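Local atomic coordinates of epoxyqueuosine reductase (PDB entry 5D6S), a protein that belongs to the epoxyqueuosine reductase (QueG) family, binding cobalamin and two iron-sulfur clusters and carrying an all-helical region at its C-terminal end. Residues Met248-Arg253 with Ala357-Gly362; Glu343-Asn348 with Ile352-Ala357. One frame throughout, in Å; residues are numbered along the deposited sequence.

Overall arrangement
Both contacts are buried locally but peripheral, centred about 22 and 26 Å from the centre of the chain, and contact 1 has exposed Met250 at its rim. Both use helix 351-364, with Ala357 common to the two. Contact 1 ties this helix to residues 248-253, within the range of the 4Fe-4S double cluster binding family; contact 2 pairs it with its predecessor, helix 338-347, nested inside the loop that contact 1 closes. Contact 1 sets an arginine over a tryptophan face, with a methionine sulfur oblique to the ring, whereas contact 2 combines aliphatic packing with a threonine-asparagine hydrogen bond. Ile345 of contact 2 also packs on Ile358 and Leu361.

Contact 1: Met248-Arg253 with Ala357-Gly362; sequences MDMEFR and AIWALG
Arg253 lies over one face of the Trp359 indole, the two side chains running past each other in opposite directions. Arg253 CD stands almost directly above the six-membered ring, 3.7 Å from that ring's centroid, in a CH-pi contact, and CB rests nearby, against Trp359 CH2. Further along, the guanidinium sits over the five-membered ring with Arg253 CZ 4.5 Å from the centroid, a cation-pi contact. It is not laid flat: its plane stands 80° to the indole, so Arg253 NH1 is directed at the face, 3.2 Å from Trp359 CG. An extended chain from CG to NE lets the arginine span both rings. Its rotation is fixed from the other side, where Arg253 NE (2.8 Å) and Arg253 NH2 (3.1 Å) both donate in the guanidinium plane to Met248 O, one from each face of that carbonyl's plane. NH2 also forms a salt bridge with Glu389 of helix 384-396, whose side chain touches Trp359 as well. The contact thus joins the cluster-binding part of the chain to the C-terminal helices, an all-helical region consistent with the HEAT-like repeats of QueG proteins; the Arg253 side chain is about 14 Å from a bound iron-sulfur cluster. Met250 adds a Met-aromatic contact: with CG anti to the backbone N (chi1 -163°) and bends at the next two torsions, it brings SD obliquely to the pyrrole side of the ring, 3.3 Å from Trp359 NE1. Asp249, the N-cap of the short helix carrying Met250 and Arg253, accepts from Glu251 N through OD2.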
loop_
_atom_site.group_PDB
_atom_site.type_symbol
_atom_site.label_atom_id
_atom_site.label_comp_id
_atom_site.label_asym_id
_atom_site.label_seq_id
_atom_site.Cartn_x
_atom_site.Cartn_y
_atom_site.Cartn_z
ATOM N N MET A 248 -1.475 9.372 14.115
ATOM C CA MET A 248 -1.837 10.036 12.846
ATOM C C MET A 248 -2.231 11.483 13.061
ATOM O O MET A 248 -3.163 11.744 13.808
ATOM C CB MET A 248 -3.025 9.326 12.169
ATOM C CG MET A 248 -3.396 9.834 10.766
ATOM S SD MET A 248 -4.677 8.921 9.878
ATOM C CE MET A 248 -4.042 7.247 9.836
ATOM N N ASP A 249 -1.582 12.422 12.366
ATOM C CA ASP A 249 -1.931 13.848 12.498
ATOM C C ASP A 249 -3.402 14.083 12.186
ATOM O O ASP A 249 -3.980 13.392 11.333
ATOM C CB ASP A 249 -1.087 14.726 11.569
ATOM C CG ASP A 249 -1.406 16.215 11.715
ATOM O OD1 ASP A 249 -0.912 16.822 12.685
ATOM O OD2 ASP A 249 -2.156 16.782 10.863
ATOM N N MET A 250 -3.971 15.080 12.854
ATOM C CA MET A 250 -5.375 15.462 12.702
ATOM C C MET A 250 -5.856 15.558 11.267
ATOM O O MET A 250 -6.980 15.165 10.949
ATOM C CB MET A 250 -5.623 16.815 13.389
ATOM C CG MET A 250 -7.098 17.101 13.657
ATOM S SD MET A 250 -7.806 15.981 14.870
ATOM C CE MET A 250 -7.001 16.437 16.389
ATOM N N GLU A 251 -5.033 16.111 10.397
ATOM C CA GLU A 251 -5.483 16.342 9.032
ATOM C C GLU A 251 -5.940 15.060 8.340
ATOM O O GLU A 251 -6.930 15.064 7.595
ATOM C CB GLU A 251 -4.377 16.980 8.207
ATOM C CG GLU A 251 -4.778 17.305 6.771
ATOM C CD GLU A 251 -3.632 17.845 5.932
ATOM O OE1 GLU A 251 -2.626 18.342 6.512
ATOM O OE2 GLU A 251 -3.743 17.772 4.683
ATOM N N PHE A 252 -5.187 13.985 8.533
ATOM C CA PHE A 252 -5.405 12.774 7.732
ATOM C C PHE A 252 -6.495 11.866 8.263
ATOM O O PHE A 252 -6.976 11.021 7.536
ATOM C CB PHE A 252 -4.114 11.979 7.581
ATOM C CG PHE A 252 -2.964 12.809 7.168
ATOM C CD1 PHE A 252 -2.972 13.446 5.952
ATOM C CD2 PHE A 252 -1.875 12.968 7.993
ATOM C CE1 PHE A 252 -1.908 14.231 5.550
ATOM C CE2 PHE A 252 -0.803 13.749 7.607
ATOM C CZ PHE A 252 -0.825 14.387 6.376
ATOM N N ARG A 253 -6.883 12.051 9.521
ATOM C CA ARG A 253 -7.875 11.206 10.161
ATOM C C ARG A 253 -9.200 11.248 9.398
ATOM O O ARG A 253 -9.724 10.199 8.958
ATOM C CB ARG A 253 -8.091 11.643 11.600
ATOM C CG ARG A 253 -6.834 11.527 12.467
ATOM C CD ARG A 253 -7.057 11.960 13.906
ATOM N NE ARG A 253 -5.808 12.130 14.632
ATOM C CZ ARG A 253 -5.722 12.595 15.872
ATOM N NH1 ARG A 253 -6.789 12.918 16.563
ATOM N NH2 ARG A 253 -4.557 12.722 16.435
ATOM N N ALA A 357 -8.885 7.008 20.563
ATOM C CA ALA A 357 -10.243 6.817 21.065
ATOM C C ALA A 357 -10.811 8.080 21.741
ATOM O O ALA A 357 -11.969 8.415 21.531
ATOM C CB ALA A 357 -10.299 5.640 22.020
ATOM N N ILE A 358 -10.001 8.774 22.540
ATOM C CA ILE A 358 -10.446 10.014 23.163
ATOM C C ILE A 358 -10.900 11.020 22.114
ATOM O O ILE A 358 -12.000 11.552 22.193
ATOM C CB ILE A 358 -9.323 10.626 24.012
ATOM C CG1 ILE A 358 -9.186 9.822 25.306
ATOM C CG2 ILE A 358 -9.624 12.080 24.327
ATOM C CD1 ILE A 358 -7.960 10.184 26.071
ATOM N N TRP A 359 -10.077 11.202 21.076
ATOM C CA TRP A 359 -10.470 11.992 19.935
ATOM C C TRP A 359 -11.781 11.487 19.350
ATOM O O TRP A 359 -12.674 12.268 19.040
ATOM C CB TRP A 359 -9.376 11.954 18.848
ATOM C CG TRP A 359 -9.778 12.604 17.540
ATOM C CD1 TRP A 359 -9.880 13.939 17.291
ATOM C CD2 TRP A 359 -10.148 11.947 16.334
ATOM N NE1 TRP A 359 -10.276 14.157 15.988
ATOM C CE2 TRP A 359 -10.438 12.950 15.377
ATOM C CE3 TRP A 359 -10.244 10.618 15.954
ATOM C CZ2 TRP A 359 -10.837 12.654 14.079
ATOM C CZ3 TRP A 359 -10.646 10.314 14.636
ATOM C CH2 TRP A 359 -10.937 11.328 13.726
ATOM N N ALA A 360 -11.856 10.185 19.146
ATOM C CA ALA A 360 -12.988 9.569 18.458
ATOM C C ALA A 360 -14.309 9.878 19.191
ATOM O O ALA A 360 -15.353 10.121 18.541
ATOM C CB ALA A 360 -12.774 8.070 18.291
ATOM N N LEU A 361 -14.277 9.905 20.522
ATOM C CA LEU A 361 -15.493 10.281 21.257
ATOM C C LEU A 361 -15.919 11.717 20.966
ATOM O O LEU A 361 -17.113 12.004 20.900
ATOM C CB LEU A 361 -15.330 10.062 22.738
ATOM C CG LEU A 361 -15.255 8.601 23.171
ATOM C CD1 LEU A 361 -14.876 8.541 24.631
ATOM C CD2 LEU A 361 -16.552 7.858 22.953
ATOM N N GLY A 362 -14.956 12.607 20.754
ATOM C CA GLY A 362 -15.280 13.983 20.429
ATOM C C GLY A 362 -15.920 14.137 19.062
ATOM O O GLY A 362 -16.541 15.151 18.754
#

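Contact 2: Glu343-Asn348 with Ile352-Ala357; sequences EIIDKN and IHTATA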
loop_
_atom_site.group_PDB
_atom_site.type_symbol
_atom_site.label_atom_id
_atom_site.label_comp_id
_atom_site.label_asym_id
_atom_site.label_seq_id
_atom_site.Cartn_x
_atom_site.Cartn_y
_atom_site.Cartn_z
ATOM N N GLU A 343 -13.849 1.407 26.885
ATOM C CA GLU A 343 -13.087 0.262 27.404
ATOM C C GLU A 343 -11.604 0.395 27.062
ATOM O O GLU A 343 -10.731 0.165 27.913
ATOM C CB GLU A 343 -13.632 -1.075 26.878
ATOM C CG GLU A 343 -14.962 -1.480 27.516
ATOM C CD GLU A 343 -15.686 -2.641 26.811
ATOM O OE1 GLU A 343 -15.027 -3.407 26.068
ATOM O OE2 GLU A 343 -16.925 -2.764 27.002
ATOM N N ILE A 344 -11.321 0.760 25.813
ATOM C CA ILE A 344 -9.949 0.969 25.389
ATOM C C ILE A 344 -9.286 2.030 26.276
ATOM O O ILE A 344 -8.187 1.849 26.776
ATOM C CB ILE A 344 -9.918 1.409 23.916
ATOM C CG1 ILE A 344 -10.201 0.228 23.029
ATOM C CG2 ILE A 344 -8.563 2.000 23.538
ATOM C CD1 ILE A 344 -10.599 0.623 21.636
ATOM N N ILE A 345 -9.981 3.148 26.451
ATOM C CA ILE A 345 -9.458 4.275 27.214
ATOM C C ILE A 345 -9.208 3.931 28.695
ATOM O O ILE A 345 -8.235 4.385 29.262
ATOM C CB ILE A 345 -10.403 5.485 27.138
ATOM C CG1 ILE A 345 -10.460 6.052 25.721
ATOM C CG2 ILE A 345 -9.963 6.556 28.124
ATOM C CD1 ILE A 345 -11.600 7.030 25.514
ATOM N N ASP A 346 -10.104 3.185 29.316
ATOM C CA ASP A 346 -9.984 2.928 30.748
ATOM C C ASP A 346 -8.913 1.868 31.007
ATOM O O ASP A 346 -8.076 2.033 31.887
ATOM C CB ASP A 346 -11.373 2.735 31.383
ATOM C CG ASP A 346 -12.218 4.099 31.342
ATOM O OD1 ASP A 346 -11.812 5.058 32.071
ATOM O OD2 ASP A 346 -13.239 4.240 30.570
ATOM N N LYS A 347 -8.830 0.878 30.149
ATOM C CA LYS A 347 -7.799 -0.165 30.242
ATOM C C LYS A 347 -6.406 0.403 29.959
ATOM O O LYS A 347 -5.463 0.211 30.712
ATOM C CB LYS A 347 -8.142 -1.261 29.232
ATOM C CG LYS A 347 -7.384 -2.554 29.380
ATOM C CD LYS A 347 -7.968 -3.608 28.448
ATOM C CE LYS A 347 -7.104 -4.859 28.364
ATOM N NZ LYS A 347 -6.690 -5.346 29.717
ATOM N N ASN A 348 -6.318 1.127 28.855
ATOM C CA ASN A 348 -5.148 1.897 28.485
ATOM C C ASN A 348 -3.880 1.117 28.354
ATOM O O ASN A 348 -2.809 1.566 28.720
ATOM C CB ASN A 348 -4.905 3.033 29.441
ATOM C CG ASN A 348 -3.871 4.018 28.922
ATOM O OD1 ASN A 348 -3.905 4.422 27.758
ATOM N ND2 ASN A 348 -2.939 4.393 29.773
ATOM N N ILE A 352 -1.486 4.743 22.094
ATOM C CA ILE A 352 -1.889 5.311 20.794
ATOM C C ILE A 352 -3.382 5.125 20.580
ATOM O O ILE A 352 -4.096 6.085 20.227
ATOM C CB ILE A 352 -1.132 4.713 19.600
ATOM C CG1 ILE A 352 0.128 5.497 19.310
ATOM C CG2 ILE A 352 -1.932 4.827 18.310
ATOM C CD1 ILE A 352 1.030 5.613 20.489
ATOM N N HIS A 353 -3.871 3.913 20.859
ATOM C CA HIS A 353 -5.300 3.638 20.770
ATOM C C HIS A 353 -6.136 4.471 21.734
ATOM O O HIS A 353 -7.180 5.005 21.346
ATOM C CB HIS A 353 -5.593 2.172 21.003
ATOM C CG HIS A 353 -5.031 1.279 19.955
ATOM N ND1 HIS A 353 -4.884 -0.080 20.138
ATOM C CD2 HIS A 353 -4.536 1.553 18.729
ATOM C CE1 HIS A 353 -4.378 -0.612 19.038
ATOM N NE2 HIS A 353 -4.139 0.362 18.177
ATOM N N THR A 354 -5.675 4.595 22.969
ATOM C CA THR A 354 -6.359 5.427 23.934
ATOM C C THR A 354 -6.537 6.840 23.416
ATOM O O THR A 354 -7.633 7.409 23.429
ATOM C CB THR A 354 -5.586 5.464 25.260
ATOM O OG1 THR A 354 -5.536 4.154 25.836
ATOM C CG2 THR A 354 -6.254 6.426 26.267
ATOM N N ALA A 355 -5.437 7.445 22.998
ATOM C CA ALA A 355 -5.473 8.846 22.550
ATOM C C ALA A 355 -6.359 8.987 21.319
ATOM O O ALA A 355 -7.079 9.954 21.144
ATOM C CB ALA A 355 -4.084 9.326 22.250
ATOM N N THR A 356 -6.310 7.995 20.465
ATOM C CA THR A 356 -7.122 8.041 19.240
ATOM C C THR A 356 -8.597 7.917 19.636
ATOM O O THR A 356 -9.428 8.692 19.183
ATOM C CB THR A 356 -6.698 6.955 18.270
ATOM O OG1 THR A 356 -5.285 7.079 18.034
ATOM C CG2 THR A 356 -7.454 7.078 16.999
ATOM N N ALA A 357 -8.885 7.008 20.563
ATOM C CA ALA A 357 -10.243 6.817 21.065
ATOM C C ALA A 357 -10.811 8.080 21.741
ATOM O O ALA A 357 -11.969 8.415 21.531
ATOM C CB ALA A 357 -10.299 5.640 22.020
HETATM O O HOH W 1 -5.668 1.279 25.436
#
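Thr354 OG1 is gripped from several sides: it accepts from a water at 2.9 Å, while Asn348 OD1 and the carbonyl oxygen of Asn350 lie in reach of its single proton and must share or compete for it. The bond from Thr354 OG1 to Asn348 OD1, 2.5 Å, is short and its exact length uncertain. The motif is a helical hairpin, helices 338-347 and 351-364 joined by a tight turn; the axes of the segments 343-347 and 352-357 pass 8.4 Å apart with 131° between their directions. Asn348, the first residue to leave helical geometry, has positive phi, and its CG lies anti to the backbone N (chi1 -168°), which carries the amide across toward the next helix at about a right angle to the threonine side chain. The hydroxyl arrives in the amide plane, on a lone pair of OD1. The water lies 2.9 Å from Ile344 O and may link that carbonyl to the hydroxyl. Away from this polar end, along the helices, the packing is aliphatic. Ile344 crosses His353 obliquely, its CG2 3.9 Å from His353 CB, while the imidazole leads away and bonds through NE2 to Asn319 O. The CG1 branch of Ile345, anti to the carbonyl carbon, meets Ala357, while CG2 turns to the Thr354 methyl; Ile345 CG1 comes within 3.7 Å of Ala357 CB, and its CD1 follows at 4.0 Å.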